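Local atomic coordinates of snaclec rhodocytin subunit alpha (Agkistrodon rhodostoma, PDB entry 3BX4), a protein that triggers platelet aggregation by binding the receptor CLEC1B (CLEC2) and setting off Syk and PLC-gamma-2 signalling. Residues K24-A29 against K104-L109. Numbering follows the deposited sequence.
Sequences KTWDEA and KKCGAL. With SO4 (sulfate ion), chain J.
Trp-26 and Cys-106 meet in a sulfur-aromatic contact inside the C-type lectin fold, where the first turn of helix 26-34 lies against the start of strand 106-110. Followed outward from its root, the tryptophan side chain meets the cysteine at once: CB of Trp-26 is 3.5 Å from SG of Cys-106. Next comes the closest approach of the two segments, CG of Trp-26 to SG of Cys-106 at 3.3 Å, and CD2 of Trp-26 is 3.7 Å from the same SG. The sulfur sits 3.8 Å from the centroid of the five-membered ring and 29° off its normal, evidence that it lies over the face but displaced toward the rim. Further out, CD1 of Trp-26 turns to the cysteine methylene, 3.5 Å from CB of Cys-106, and the same CD1 has Gly-107 O near the ring plane at 4.2 Å. The indole NE1 donates to the carbonyl of Ile-72 on strand 69-76, while Arg-75 makes a cation-pi contact and Trp-71 an edge-to-face one. With chi1 at -170°, CG of Trp-26 stands opposite its own amide nitrogen, which carries the indole out from the helix toward the strand. The sulfur is tied as well: SG of Cys-106 is disulfide-bonded to Cys-123, so the cystine itself leans on the indole face. Just before Trp-26, Thr-25 is the N-cap, its OG1 accepting from Glu-28 N with an N-H...O angle of 162°, a nearly straight bond that caps the helix's amino end. Beyond the cysteine, Lys-105 bends at chi3 alongside a sulfate, probably from the crystallisation liquor; its NZ, also hydrogen-bonded to the carbonyls of Asn-78 and Glu-80, donates to sulfate O3 at 2.6 Å.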
loop_
_atom_site.group_PDB
_atom_site.type_symbol
_atom_site.label_atom_id
_atom_site.label_comp_id
_atom_site.label_asym_id
_atom_site.label_seq_id
_atom_site.Cartn_x
_atom_site.Cartn_y
_atom_site.Cartn_z
ATOM N N LYS C 24 -4.499 -14.419 6.367
ATOM C CA LYS C 24 -4.599 -13.447 5.293
ATOM C C LYS C 24 -3.583 -12.328 5.511
ATOM O O LYS C 24 -3.159 -12.073 6.653
ATOM C CB LYS C 24 -6.018 -12.823 5.283
ATOM C CG LYS C 24 -7.088 -13.748 4.782
ATOM C CD LYS C 24 -8.490 -13.121 4.815
ATOM C CE LYS C 24 -9.489 -14.207 4.287
ATOM N NZ LYS C 24 -9.477 -14.204 2.754
ATOM N N THR C 25 -3.178 -11.693 4.411
ATOM C CA THR C 25 -2.274 -10.502 4.470
ATOM C C THR C 25 -3.124 -9.441 5.181
ATOM O O THR C 25 -4.313 -9.604 5.279
ATOM C CB THR C 25 -1.889 -9.943 3.059
ATOM O OG1 THR C 25 -3.070 -9.560 2.344
ATOM C CG2 THR C 25 -1.168 -11.084 2.248
ATOM N N TRP C 26 -2.468 -8.379 5.570
ATOM C CA TRP C 26 -3.207 -7.264 6.246
ATOM C C TRP C 26 -4.321 -6.773 5.301
ATOM O O TRP C 26 -5.495 -6.686 5.751
ATOM C CB TRP C 26 -2.238 -6.193 6.646
ATOM C CG TRP C 26 -2.857 -5.124 7.564
ATOM C CD1 TRP C 26 -2.871 -5.117 8.952
ATOM C CD2 TRP C 26 -3.649 -4.006 7.133
ATOM N NE1 TRP C 26 -3.591 -3.973 9.406
ATOM C CE2 TRP C 26 -4.084 -3.319 8.305
ATOM C CE3 TRP C 26 -3.998 -3.508 5.875
ATOM C CZ2 TRP C 26 -4.876 -2.146 8.228
ATOM C CZ3 TRP C 26 -4.779 -2.373 5.791
ATOM C CH2 TRP C 26 -5.199 -1.697 6.980
ATOM N N ASP C 27 -3.971 -6.457 4.060
ATOM C CA ASP C 27 -4.966 -5.946 3.075
ATOM C C ASP C 27 -6.093 -6.917 2.827
ATOM O O ASP C 27 -7.271 -6.538 2.805
ATOM C CB ASP C 27 -4.264 -5.604 1.740
ATOM C CG ASP C 27 -3.524 -4.255 1.733
ATOM O OD1 ASP C 27 -3.738 -3.293 2.551
ATOM O OD2 ASP C 27 -2.752 -4.096 0.751
ATOM N N GLU C 28 -5.796 -8.212 2.692
ATOM C CA GLU C 28 -6.864 -9.172 2.504
ATOM C C GLU C 28 -7.767 -9.313 3.736
ATOM O O GLU C 28 -8.962 -9.551 3.604
ATOM C CB GLU C 28 -6.281 -10.579 2.181
ATOM C CG GLU C 28 -5.711 -10.598 0.772
ATOM C CD GLU C 28 -6.301 -9.528 -0.097
ATOM O OE1 GLU C 28 -7.498 -9.651 -0.412
ATOM O OE2 GLU C 28 -5.581 -8.563 -0.457
ATOM N N ALA C 29 -7.177 -9.177 4.915
ATOM C CA ALA C 29 -7.912 -9.288 6.149
ATOM C C ALA C 29 -8.867 -8.097 6.259
ATOM O O ALA C 29 -10.064 -8.307 6.519
ATOM C CB ALA C 29 -6.955 -9.305 7.316
ATOM N N LYS C 104 7.147 -3.105 6.538
ATOM C CA LYS C 104 6.668 -3.292 7.968
ATOM C C LYS C 104 5.658 -2.221 8.563
ATOM O O LYS C 104 5.767 -1.801 9.690
ATOM C CB LYS C 104 7.863 -3.394 8.904
ATOM C CG LYS C 104 8.073 -4.760 9.594
ATOM C CD LYS C 104 9.302 -4.806 10.374
ATOM C CE LYS C 104 9.007 -5.345 11.723
ATOM N NZ LYS C 104 10.274 -5.550 12.596
ATOM N N LYS C 105 4.642 -1.868 7.804
ATOM C CA LYS C 105 3.821 -0.679 8.109
ATOM C C LYS C 105 2.423 -1.098 8.507
ATOM O O LYS C 105 1.464 -0.339 8.391
ATOM C CB LYS C 105 3.814 0.155 6.834
ATOM C CG LYS C 105 5.189 0.812 6.687
ATOM C CD LYS C 105 5.411 1.483 5.324
ATOM C CE LYS C 105 4.529 2.704 5.150
ATOM N NZ LYS C 105 4.604 3.214 3.746
ATOM N N CYS C 106 2.287 -2.344 8.970
ATOM C CA CYS C 106 1.017 -2.888 9.490
ATOM C C CYS C 106 1.120 -3.297 10.957
ATOM O O CYS C 106 2.161 -3.831 11.372
ATOM C CB CYS C 106 0.514 -4.105 8.661
ATOM S SG CYS C 106 0.056 -3.632 7.005
ATOM N N GLY C 107 0.061 -3.074 11.751
ATOM C CA GLY C 107 0.093 -3.440 13.150
ATOM C C GLY C 107 -0.560 -4.810 13.509
ATOM O O GLY C 107 -1.572 -5.208 12.940
ATOM N N ALA C 108 -0.021 -5.443 14.544
ATOM C CA ALA C 108 -0.494 -6.763 14.951
ATOM C C ALA C 108 -0.399 -6.911 16.472
ATOM O O ALA C 108 0.390 -6.162 17.118
ATOM C CB ALA C 108 0.421 -7.812 14.251
ATOM N N LEU C 109 -1.119 -7.909 16.999
ATOM C CA LEU C 109 -0.948 -8.370 18.367
ATOM C C LEU C 109 -0.043 -9.585 18.267
ATOM O O LEU C 109 -0.080 -10.270 17.247
ATOM C CB LEU C 109 -2.288 -8.737 19.010
ATOM C CG LEU C 109 -3.196 -7.477 19.121
ATOM C CD1 LEU C 109 -4.604 -7.866 19.524
ATOM C CD2 LEU C 109 -2.523 -6.452 20.087
HETATM S S SO4 J . 3.074 0.332 2.018
HETATM O O1 SO4 J . 2.967 -0.112 3.411
HETATM O O2 SO4 J . 4.146 -0.470 1.388
HETATM O O3 SO4 J . 3.392 1.751 1.916
HETATM O O4 SO4 J . 1.797 0.134 1.355
#